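Long-range contacts in TCP pilus virulence regulatory protein (Vibrio cholerae, PDB 4MLO), which probably activates transcription of virulence genes, including those of the toxin-coregulated pilus, as an AraC-family DNA-binding regulator that holds a fatty acid in its core: residues Asp29-Trp34 with Val83-Asp88; Phe33-Gly38 with Glu77-Ser82; Ser55-Leu60 with Leu116-His121. All blocks are in the same frame, centred on the assembly; numbering follows the deposited sequence.

Contact 1. Residues Asp29-Trp34 with Val83-Asp88. With PAM (palmitoleic acid), chain E.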
loop_
_atom_site.group_PDB
_atom_site.type_symbol
_atom_site.label_atom_id
_atom_site.label_comp_id
_atom_site.label_asym_id
_atom_site.label_seq_id
_atom_site.Cartn_x
_atom_site.Cartn_y
_atom_site.Cartn_z
ATOM N N ASP A 29 2.099 -0.600 4.375
ATOM C CA ASP A 29 2.763 0.682 4.579
ATOM C C ASP A 29 2.294 1.633 3.485
ATOM O O ASP A 29 1.825 1.195 2.441
ATOM C CB ASP A 29 4.286 0.545 4.515
ATOM C CG ASP A 29 4.855 0.015 5.814
ATOM O OD1 ASP A 29 4.676 0.690 6.854
ATOM O OD2 ASP A 29 5.441 -1.075 5.793
ATOM N N TYR A 30 2.411 2.939 3.721
ATOM C CA TYR A 30 1.987 3.920 2.728
ATOM C C TYR A 30 2.720 3.682 1.416
ATOM O O TYR A 30 3.917 3.398 1.414
ATOM C CB TYR A 30 2.251 5.351 3.208
ATOM C CG TYR A 30 1.386 5.723 4.353
ATOM C CD1 TYR A 30 1.841 5.596 5.653
ATOM C CD2 TYR A 30 0.082 6.142 4.142
ATOM C CE1 TYR A 30 0.998 5.907 6.744
ATOM C CE2 TYR A 30 -0.755 6.470 5.212
ATOM C CZ TYR A 30 -0.281 6.342 6.499
ATOM O OH TYR A 30 -1.103 6.643 7.553
ATOM N N LYS A 31 1.979 3.747 0.299
ATOM C CA LYS A 31 2.552 3.477 -1.025
ATOM C C LYS A 31 2.202 4.578 -2.009
ATOM O O LYS A 31 1.144 5.197 -1.936
ATOM C CB LYS A 31 2.068 2.125 -1.603
ATOM C CG LYS A 31 2.735 0.950 -0.925
ATOM C CD LYS A 31 2.256 -0.359 -1.460
ATOM C CE LYS A 31 2.694 -1.481 -0.561
ATOM N NZ LYS A 31 4.118 -1.793 -0.789
ATOM N N MET A 32 3.102 4.792 -2.966
ATOM C CA MET A 32 2.864 5.705 -4.070
ATOM C C MET A 32 3.314 4.978 -5.325
ATOM O O MET A 32 4.316 4.260 -5.289
ATOM C CB MET A 32 3.628 7.017 -3.896
ATOM C CG MET A 32 3.266 7.765 -2.621
ATOM S SD MET A 32 4.379 9.171 -2.242
ATOM C CE MET A 32 3.955 10.280 -3.570
ATOM N N PHE A 33 2.555 5.102 -6.414
ATOM C CA PHE A 33 3.029 4.490 -7.651
ATOM C C PHE A 33 2.615 5.322 -8.854
ATOM O O PHE A 33 1.722 6.167 -8.784
ATOM C CB PHE A 33 2.565 3.024 -7.802
ATOM C CG PHE A 33 1.102 2.833 -8.092
ATOM C CD1 PHE A 33 0.214 2.537 -7.065
ATOM C CD2 PHE A 33 0.614 2.876 -9.399
ATOM C CE1 PHE A 33 -1.129 2.316 -7.326
ATOM C CE2 PHE A 33 -0.736 2.650 -9.671
ATOM C CZ PHE A 33 -1.608 2.372 -8.632
ATOM N N TRP A 34 3.334 5.101 -9.956
ATOM C CA TRP A 34 3.079 5.800 -11.211
ATOM C C TRP A 34 3.790 5.063 -12.333
ATOM O O TRP A 34 4.751 4.323 -12.107
ATOM C CB TRP A 34 3.547 7.258 -11.160
ATOM C CG TRP A 34 5.019 7.398 -11.029
ATOM C CD1 TRP A 34 5.910 7.599 -12.039
ATOM C CD2 TRP A 34 5.790 7.348 -9.819
ATOM N NE1 TRP A 34 7.188 7.655 -11.534
ATOM C CE2 TRP A 34 7.139 7.519 -10.175
ATOM C CE3 TRP A 34 5.470 7.158 -8.469
ATOM C CZ2 TRP A 34 8.166 7.521 -9.237
ATOM C CZ3 TRP A 34 6.496 7.163 -7.538
ATOM C CH2 TRP A 34 7.830 7.334 -7.933
ATOM N N VAL A 83 6.986 1.870 -7.787
ATOM C CA VAL A 83 6.245 1.774 -6.530
ATOM C C VAL A 83 7.183 2.158 -5.395
ATOM O O VAL A 83 8.190 1.479 -5.168
ATOM C CB VAL A 83 5.708 0.354 -6.305
ATOM C CG1 VAL A 83 4.870 0.275 -4.993
ATOM C CG2 VAL A 83 4.899 -0.091 -7.479
ATOM N N ILE A 84 6.825 3.199 -4.649
ATOM C CA ILE A 84 7.537 3.588 -3.434
ATOM C C ILE A 84 6.707 3.110 -2.256
ATOM O O ILE A 84 5.523 3.438 -2.169
ATOM C CB ILE A 84 7.743 5.111 -3.353
ATOM C CG1 ILE A 84 8.614 5.614 -4.500
ATOM C CG2 ILE A 84 8.384 5.523 -2.009
ATOM C CD1 ILE A 84 8.677 7.147 -4.567
ATOM N N THR A 85 7.334 2.364 -1.354
ATOM C CA THR A 85 6.761 1.981 -0.068
ATOM C C THR A 85 7.514 2.752 1.002
ATOM O O THR A 85 8.743 2.659 1.078
ATOM C CB THR A 85 6.877 0.478 0.183
ATOM O OG1 THR A 85 6.264 -0.255 -0.894
ATOM C CG2 THR A 85 6.206 0.114 1.483
ATOM N N ILE A 86 6.788 3.520 1.800
ATOM C CA ILE A 86 7.379 4.488 2.724
ATOM C C ILE A 86 7.391 3.885 4.120
ATOM O O ILE A 86 6.338 3.489 4.634
ATOM C CB ILE A 86 6.594 5.808 2.725
ATOM C CG1 ILE A 86 6.435 6.352 1.307
ATOM C CG2 ILE A 86 7.309 6.834 3.576
ATOM C CD1 ILE A 86 5.498 7.511 1.212
ATOM N N SER A 87 8.568 3.862 4.755
ATOM C CA SER A 87 8.690 3.226 6.063
ATOM C C SER A 87 7.925 3.990 7.142
ATOM O O SER A 87 7.741 5.211 7.075
ATOM C CB SER A 87 10.166 3.112 6.468
ATOM O OG SER A 87 10.715 4.360 6.817
ATOM N N ASP A 88 7.476 3.242 8.150
ATOM C CA ASP A 88 6.817 3.858 9.291
ATOM C C ASP A 88 7.743 4.867 9.956
ATOM O O ASP A 88 7.300 5.930 10.408
ATOM C CB ASP A 88 6.389 2.786 10.295
ATOM C CG ASP A 88 5.248 1.906 9.787
ATOM O OD1 ASP A 88 4.424 2.401 8.984
ATOM O OD2 ASP A 88 5.160 0.719 10.208
HETATM C C1 PAM E . 4.123 -4.221 -3.888
HETATM O O1 PAM E . 5.162 -3.843 -4.494
HETATM O O2 PAM E . 3.936 -3.947 -2.679
HETATM C C2 PAM E . 3.081 -5.039 -4.600
HETATM C C3 PAM E . 1.703 -4.358 -4.583
HETATM C C4 PAM E . 1.792 -3.001 -5.277
HETATM C C5 PAM E . 0.444 -2.295 -5.364
HETATM C C6 PAM E . 0.598 -0.880 -5.919
HETATM C C7 PAM E . 1.143 -0.854 -7.347
HETATM C C8 PAM E . 0.126 -1.408 -8.331
HETATM C C9 PAM E . 0.668 -1.465 -9.755
HETATM C C10 PAM E . 1.545 -2.382 -10.182
HETATM C C11 PAM E . 2.130 -3.445 -9.267
HETATM C C12 PAM E . 2.451 -4.752 -9.991
HETATM C C13 PAM E . 2.678 -5.834 -8.932
HETATM C C14 PAM E . 2.558 -7.260 -9.429
HETATM C C15 PAM E . 1.196 -7.544 -10.049
HETATM C C16 PAM E . 0.841 -9.009 -9.985
HETATM O O HOH W 1 4.284 3.329 6.292
HETATM O O HOH W 2 7.412 0.396 7.836
#

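Contact 2. Residues Phe33-Gly38 with Glu77-Ser82. With PAM (palmitoleic acid), chain E.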
loop_
_atom_site.group_PDB
_atom_site.type_symbol
_atom_site.label_atom_id
_atom_site.label_comp_id
_atom_site.label_asym_id
_atom_site.label_seq_id
_atom_site.Cartn_x
_atom_site.Cartn_y
_atom_site.Cartn_z
ATOM N N PHE A 33 2.555 5.102 -6.414
ATOM C CA PHE A 33 3.029 4.490 -7.651
ATOM C C PHE A 33 2.615 5.322 -8.854
ATOM O O PHE A 33 1.722 6.167 -8.784
ATOM C CB PHE A 33 2.565 3.024 -7.802
ATOM C CG PHE A 33 1.102 2.833 -8.092
ATOM C CD1 PHE A 33 0.214 2.537 -7.065
ATOM C CD2 PHE A 33 0.614 2.876 -9.399
ATOM C CE1 PHE A 33 -1.129 2.316 -7.326
ATOM C CE2 PHE A 33 -0.736 2.650 -9.671
ATOM C CZ PHE A 33 -1.608 2.372 -8.632
ATOM N N TRP A 34 3.334 5.101 -9.956
ATOM C CA TRP A 34 3.079 5.800 -11.211
ATOM C C TRP A 34 3.790 5.063 -12.333
ATOM O O TRP A 34 4.751 4.323 -12.107
ATOM C CB TRP A 34 3.547 7.258 -11.160
ATOM C CG TRP A 34 5.019 7.398 -11.029
ATOM C CD1 TRP A 34 5.910 7.599 -12.039
ATOM C CD2 TRP A 34 5.790 7.348 -9.819
ATOM N NE1 TRP A 34 7.188 7.655 -11.534
ATOM C CE2 TRP A 34 7.139 7.519 -10.175
ATOM C CE3 TRP A 34 5.470 7.158 -8.469
ATOM C CZ2 TRP A 34 8.166 7.521 -9.237
ATOM C CZ3 TRP A 34 6.496 7.163 -7.538
ATOM C CH2 TRP A 34 7.830 7.334 -7.933
ATOM N N ILE A 35 3.306 5.288 -13.551
ATOM C CA ILE A 35 3.877 4.688 -14.752
ATOM C C ILE A 35 4.900 5.651 -15.346
ATOM O O ILE A 35 4.833 6.869 -15.133
ATOM C CB ILE A 35 2.754 4.335 -15.756
ATOM C CG1 ILE A 35 2.062 5.597 -16.290
ATOM C CG2 ILE A 35 1.737 3.380 -15.104
ATOM C CD1 ILE A 35 0.977 5.325 -17.330
ATOM N N ASP A 36 5.876 5.112 -16.091
ATOM C CA ASP A 36 6.981 5.937 -16.573
ATOM C C ASP A 36 6.754 6.478 -17.976
ATOM O O ASP A 36 7.548 7.301 -18.447
ATOM C CB ASP A 36 8.289 5.147 -16.548
ATOM C CG ASP A 36 8.348 4.080 -17.623
ATOM O OD1 ASP A 36 7.286 3.678 -18.155
ATOM O OD2 ASP A 36 9.463 3.622 -17.922
ATOM N N SER A 37 5.694 6.046 -18.645
ATOM C CA SER A 37 5.479 6.386 -20.044
ATOM C C SER A 37 4.111 5.867 -20.444
ATOM O O SER A 37 3.531 4.996 -19.782
ATOM C CB SER A 37 6.559 5.787 -20.948
ATOM O OG SER A 37 6.549 4.375 -20.871
ATOM N N GLY A 38 3.607 6.417 -21.528
ATOM C CA GLY A 38 2.365 5.961 -22.068
ATOM C C GLY A 38 1.191 6.311 -21.172
ATOM O O GLY A 38 1.232 7.232 -20.351
ATOM N N GLU A 77 3.945 -0.494 -26.092
ATOM C CA GLU A 77 5.287 -0.821 -25.643
ATOM C C GLU A 77 5.235 -1.175 -24.162
ATOM O O GLU A 77 4.218 -0.978 -23.494
ATOM C CB GLU A 77 6.244 0.356 -25.873
ATOM N N ASN A 78 6.351 -1.685 -23.647
ATOM C CA ASN A 78 6.460 -1.922 -22.214
ATOM C C ASN A 78 6.344 -0.610 -21.447
ATOM O O ASN A 78 6.931 0.405 -21.822
ATOM C CB ASN A 78 7.790 -2.599 -21.877
ATOM C CG ASN A 78 8.006 -2.755 -20.359
ATOM O OD1 ASN A 78 7.558 -3.734 -19.755
ATOM N ND2 ASN A 78 8.697 -1.790 -19.747
ATOM N N ILE A 79 5.567 -0.645 -20.365
ATOM C CA ILE A 79 5.502 0.420 -19.370
ATOM C C ILE A 79 6.182 -0.106 -18.120
ATOM O O ILE A 79 6.049 -1.292 -17.794
ATOM C CB ILE A 79 4.043 0.806 -19.050
ATOM C CG1 ILE A 79 3.411 1.561 -20.221
ATOM C CG2 ILE A 79 3.966 1.637 -17.771
ATOM C CD1 ILE A 79 1.911 1.766 -20.039
ATOM N N ASN A 80 6.906 0.764 -17.430
ATOM C CA ASN A 80 7.443 0.457 -16.113
ATOM C C ASN A 80 6.596 1.143 -15.061
ATOM O O ASN A 80 6.382 2.366 -15.126
ATOM C CB ASN A 80 8.900 0.898 -15.984
ATOM C CG ASN A 80 9.818 0.105 -16.894
ATOM O OD1 ASN A 80 9.645 -1.099 -17.056
ATOM N ND2 ASN A 80 10.774 0.783 -17.511
ATOM N N VAL A 81 6.153 0.371 -14.068
ATOM C CA VAL A 81 5.403 0.916 -12.936
ATOM C C VAL A 81 6.337 0.998 -11.738
ATOM O O VAL A 81 6.817 -0.023 -11.235
ATOM C CB VAL A 81 4.169 0.065 -12.602
ATOM C CG1 VAL A 81 3.281 0.781 -11.592
ATOM C CG2 VAL A 81 3.385 -0.241 -13.862
ATOM N N SER A 82 6.566 2.225 -11.260
ATOM C CA SER A 82 7.399 2.444 -10.097
ATOM C C SER A 82 6.517 2.502 -8.866
ATOM O O SER A 82 5.454 3.128 -8.887
ATOM C CB SER A 82 8.188 3.748 -10.236
ATOM O OG SER A 82 9.033 3.716 -11.366
HETATM C C1 PAM E . 4.123 -4.221 -3.888
HETATM O O1 PAM E . 5.162 -3.843 -4.494
HETATM O O2 PAM E . 3.936 -3.947 -2.679
HETATM C C2 PAM E . 3.081 -5.039 -4.600
HETATM C C3 PAM E . 1.703 -4.358 -4.583
HETATM C C4 PAM E . 1.792 -3.001 -5.277
HETATM C C5 PAM E . 0.444 -2.295 -5.364
HETATM C C6 PAM E . 0.598 -0.880 -5.919
HETATM C C7 PAM E . 1.143 -0.854 -7.347
HETATM C C8 PAM E . 0.126 -1.408 -8.331
HETATM C C9 PAM E . 0.668 -1.465 -9.755
HETATM C C10 PAM E . 1.545 -2.382 -10.182
HETATM C C11 PAM E . 2.130 -3.445 -9.267
HETATM C C12 PAM E . 2.451 -4.752 -9.991
HETATM C C13 PAM E . 2.678 -5.834 -8.932
HETATM C C14 PAM E . 2.558 -7.260 -9.429
HETATM C C15 PAM E . 1.196 -7.544 -10.049
HETATM C C16 PAM E . 0.841 -9.009 -9.985
HETATM O O HOH W 3 7.526 4.693 -13.114
#

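Contact 3. Residues Ser55-Leu60 with Leu116-His121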
loop_
_atom_site.group_PDB
_atom_site.type_symbol
_atom_site.label_atom_id
_atom_site.label_comp_id
_atom_site.label_asym_id
_atom_site.label_seq_id
_atom_site.Cartn_x
_atom_site.Cartn_y
_atom_site.Cartn_z
ATOM N N SER A 55 2.367 9.543 -17.143
ATOM C CA SER A 55 3.606 9.439 -16.391
ATOM C C SER A 55 3.762 10.506 -15.313
ATOM O O SER A 55 4.720 10.427 -14.542
ATOM C CB SER A 55 4.800 9.499 -17.346
ATOM O OG SER A 55 4.892 10.774 -17.951
ATOM N N SER A 56 2.845 11.467 -15.209
ATOM C CA SER A 56 2.843 12.415 -14.097
ATOM C C SER A 56 1.730 12.162 -13.085
ATOM O O SER A 56 1.604 12.919 -12.113
ATOM C CB SER A 56 2.740 13.844 -14.626
ATOM O OG SER A 56 3.978 14.242 -15.184
ATOM N N SER A 57 0.913 11.140 -13.291
ATOM C CA SER A 57 -0.151 10.808 -12.349
ATOM C C SER A 57 0.423 9.956 -11.223
ATOM O O SER A 57 0.902 8.841 -11.465
ATOM C CB SER A 57 -1.272 10.046 -13.058
ATOM O OG SER A 57 -1.785 10.730 -14.194
ATOM N N ILE A 58 0.342 10.453 -9.990
ATOM C CA ILE A 58 0.760 9.694 -8.817
ATOM C C ILE A 58 -0.483 9.135 -8.137
ATOM O O ILE A 58 -1.416 9.894 -7.818
ATOM C CB ILE A 58 1.544 10.577 -7.825
ATOM C CG1 ILE A 58 2.713 11.285 -8.498
ATOM C CG2 ILE A 58 2.038 9.737 -6.630
ATOM C CD1 ILE A 58 3.754 10.372 -9.073
ATOM N N ILE A 59 -0.471 7.828 -7.860
ATOM C CA ILE A 59 -1.518 7.175 -7.087
ATOM C C ILE A 59 -0.963 6.916 -5.696
ATOM O O ILE A 59 0.125 6.351 -5.545
ATOM C CB ILE A 59 -1.982 5.859 -7.729
ATOM C CG1 ILE A 59 -2.353 6.094 -9.212
ATOM C CG2 ILE A 59 -3.147 5.290 -6.953
ATOM C CD1 ILE A 59 -3.523 7.016 -9.413
ATOM N N LEU A 60 -1.697 7.351 -4.684
ATOM C CA LEU A 60 -1.309 7.150 -3.302
ATOM C C LEU A 60 -2.256 6.145 -2.675
ATOM O O LEU A 60 -3.475 6.321 -2.744
ATOM C CB LEU A 60 -1.364 8.467 -2.537
ATOM C CG LEU A 60 -0.404 9.566 -3.003
ATOM C CD1 LEU A 60 -1.018 10.396 -4.148
ATOM C CD2 LEU A 60 0.007 10.440 -1.854
ATOM N N LEU A 116 -5.285 10.394 -6.153
ATOM C CA LEU A 116 -4.529 10.781 -7.338
ATOM C C LEU A 116 -3.967 12.190 -7.172
ATOM O O LEU A 116 -4.665 13.102 -6.706
ATOM C CB LEU A 116 -5.432 10.719 -8.582
ATOM C CG LEU A 116 -4.874 11.173 -9.936
ATOM C CD1 LEU A 116 -4.217 10.014 -10.655
ATOM C CD2 LEU A 116 -5.970 11.782 -10.795
ATOM N N TRP A 117 -2.716 12.385 -7.578
ATOM C CA TRP A 117 -2.161 13.726 -7.722
ATOM C C TRP A 117 -1.494 13.851 -9.087
ATOM O O TRP A 117 -0.616 13.053 -9.429
ATOM C CB TRP A 117 -1.173 14.060 -6.607
ATOM C CG TRP A 117 -0.685 15.457 -6.724
ATOM C CD1 TRP A 117 0.490 15.867 -7.279
ATOM C CD2 TRP A 117 -1.367 16.657 -6.295
ATOM N NE1 TRP A 117 0.592 17.229 -7.213
ATOM C CE2 TRP A 117 -0.535 17.741 -6.619
ATOM C CE3 TRP A 117 -2.593 16.908 -5.661
ATOM C CZ2 TRP A 117 -0.890 19.063 -6.347
ATOM C CZ3 TRP A 117 -2.947 18.225 -5.382
ATOM C CH2 TRP A 117 -2.094 19.286 -5.725
ATOM N N ASN A 118 -1.920 14.841 -9.865
ATOM C CA ASN A 118 -1.299 15.137 -11.154
ATOM C C ASN A 118 -0.113 16.069 -10.933
ATOM O O ASN A 118 -0.288 17.230 -10.536
ATOM C CB ASN A 118 -2.329 15.737 -12.100
ATOM C CG ASN A 118 -3.357 14.719 -12.558
ATOM O OD1 ASN A 118 -3.010 13.668 -13.102
ATOM N ND2 ASN A 118 -4.630 15.029 -12.346
ATOM N N CYS A 119 1.095 15.564 -11.185
ATOM C CA CYS A 119 2.322 16.250 -10.788
ATOM C C CYS A 119 2.741 17.352 -11.749
ATOM O O CYS A 119 2.533 17.262 -12.961
ATOM C CB CYS A 119 3.491 15.277 -10.718
ATOM S SG CYS A 119 3.541 14.344 -9.236
ATOM N N GLU A 120 3.403 18.364 -11.188
ATOM C CA GLU A 120 4.204 19.313 -11.949
ATOM C C GLU A 120 5.617 18.763 -12.153
ATOM O O GLU A 120 6.046 17.811 -11.493
ATOM C CB GLU A 120 4.265 20.672 -11.239
ATOM C CG GLU A 120 2.931 21.396 -11.175
ATOM N N HIS A 121 6.350 19.405 -13.073
ATOM C CA HIS A 121 7.665 18.922 -13.487
ATOM C C HIS A 121 8.556 18.612 -12.291
ATOM O O HIS A 121 9.100 17.508 -12.175
ATOM C CB HIS A 121 8.337 19.962 -14.400
#

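Contact 1. Residues Asp29-Trp34 with Val83-Asp88
K31, M32 and F33 pair with T85, I84 and V83 as neighbouring antiparallel strands of the cupin-like domain, the strand axes 4.6 Å apart and 169° between their directions. M32 and I84 form the hydrogen-bonded pair, each N bonding to the other's O. I86 N adds a bond to Y30 O, while K31-T85 and F33-V83 are non-hydrogen-bonded pairs that put their side chains on the palmitoleic acid side.

On that side K31 runs extended alongside T85 and bends only at its last torsion (chi4 -78°), which brings NZ to T85 OG1 at 2.6 Å. The same NZ donates to O2 of the palmitoleic acid carboxylate at 2.9 Å, so threonine and ligand together fix the direction of the ammonium group; K230 and Y12 complete the grip on the acid. Further along, F33 presents one ring face to the lipid chain, with C7 lying 3.5 Å above the plane and offset toward the rim. V83 CG2 touches C7 as well, and F33 CB packs against this same methyl.

The opposite sheet face is apolar. I84 CD1 meets the edge of the W34 ring, near its plane, at CH2 (3.5 Å), and M32 SD rests on I86 CD1. Helices 121-131 and 141-159 cover this layer.

Ahead of strand 31-35 and just after strand 79-86, the carboxylates of D29 and D88 come together with their planes 62° apart. D88 also forms a salt bridge to K63, which should ease the crowding of charge, and one of the two acids may carry a proton. One water donates to D29 OD1 and accepts from D88 N; the closest approach of the acids is D29 OD1 to D88 OD1, 2.7 Å.

Contact 2. Residues Phe33-Gly38 with Glu77-Ser82
D36 reaches across to N80 just where the antiparallel pairing of the two strands runs out. Its CB lies off the end of the backbone carbonyl, 3.7 Å from N80 O. With chi1 at 72°, CG lies between the backbone N and the carbonyl carbon, and this turns the carboxylate back over the opposite strand. There OD1 takes the backbone N-H of N80 at 3.0 Å in a nearly straight bond. S37 OG donates to the same oxygen from the other face of the carboxylate, so two donors grip OD1, both from well out of its plane. OD2 lies beside the N80 side chain, 3.4 Å from CB, and receives a weak bond from ND2. The backbone closes the loop, D36 N donating to N80 O.

Deeper in the sheet, W34 and S82 are the hydrogen-bonded pair. S82 CB also stands over the six-membered ring of W34, 4.1 Å from its centroid and only 20° off the normal: a CH-pi contact. A water donates to W34 O and N80 O and lies 2.5 Å from S82 OG, tying the serine hydroxyl to both strands. On the other face I35 packs its CB on I79 CG2 at 3.6 Å, and V81 CG1 lies beside the F33 ring and faces C10 of palmitoleic acid.

The pair belongs to the cupin-like fold. Strand 7-14 flanks 79-86, with V11 against N80 and S82, and strand 57-61 flanks 31-35; helix 121-131 covers W34 through I124, L127 and V131, the last reaching S82 too, on the side away from the lipid.

Contact 3. Residues Ser55-Leu60 with Leu116-His121
L116 faces I59 as a non-hydrogen-bonded pair in an antiparallel ladder that already joins L115 to L60, in the cupin-like domain; the strand axes lie 4.7 Å apart. Its CG is anti to the backbone N (chi1 176°), which carries CD1 across to strand 57-60: there it meets I59 CD1 at 3.3 Å, tighter than usual for two carbons, and S57 CB at 3.8 Å. L116 CA also points its hydrogen at I58 O.

W117 is the hydrogen-bonded partner of I58. W117 N donates to I58 O, and I58 N returns the bond to W117 O at 2.8 Å and almost straight (173°). The indole itself leads away from strand 57-60 and meets F151 edge to face. N118, the non-hydrogen-bonded partner of S57, turns OD1 toward S57 OG, but at 3.4 Å this link is weak and unsettled; the firmer partner of the hydroxyl is N54 N.

C119 N makes the last ladder bond, to S56 O at 2.8 Å. Past it the sulfur comes back over strand 57-60 and presses on I58 CG1 (3.3 Å), and the same sulfur lies in the plane of the W117 ring, at its edge. E120 then takes the N-cap position of helix 121-131.

Strand 114-118 is one of the two edge strands of its sheet, so L116 and W117 pair on one side with 57-61, which continues to 31-35 through I59 and F33. Helix 141-159 packs on W117 through V155 and K158, helix 121-131 sets I124 against I58 and C119, and on the other face Y51 and I53 of strand 49-53 touch L116.

All three contacts lie in one antiparallel sheet, where strand 31-35 sits between 79-86 and 57-61, and 114-118 follows as one edge. Contacts 1 and 2 are successive halves of one strand pair, centres about 16 Å apart, sharing F33 and W34. Contact 3 is one strand further over, its centre about 14 Å from that of contact 1 and 12 Å from contact 2's. The seam is F33 N to I59 O, 2.9 Å, a probable hydrogen bond, with W34 CE3 packed on I58 CD1. Contact 1 supplies K31, one residue bonding the lipid carboxylate; 1 and 2 touch the chain, while the I59 side chain of contact 3 lies about 7 Å from the palmitoleic acid.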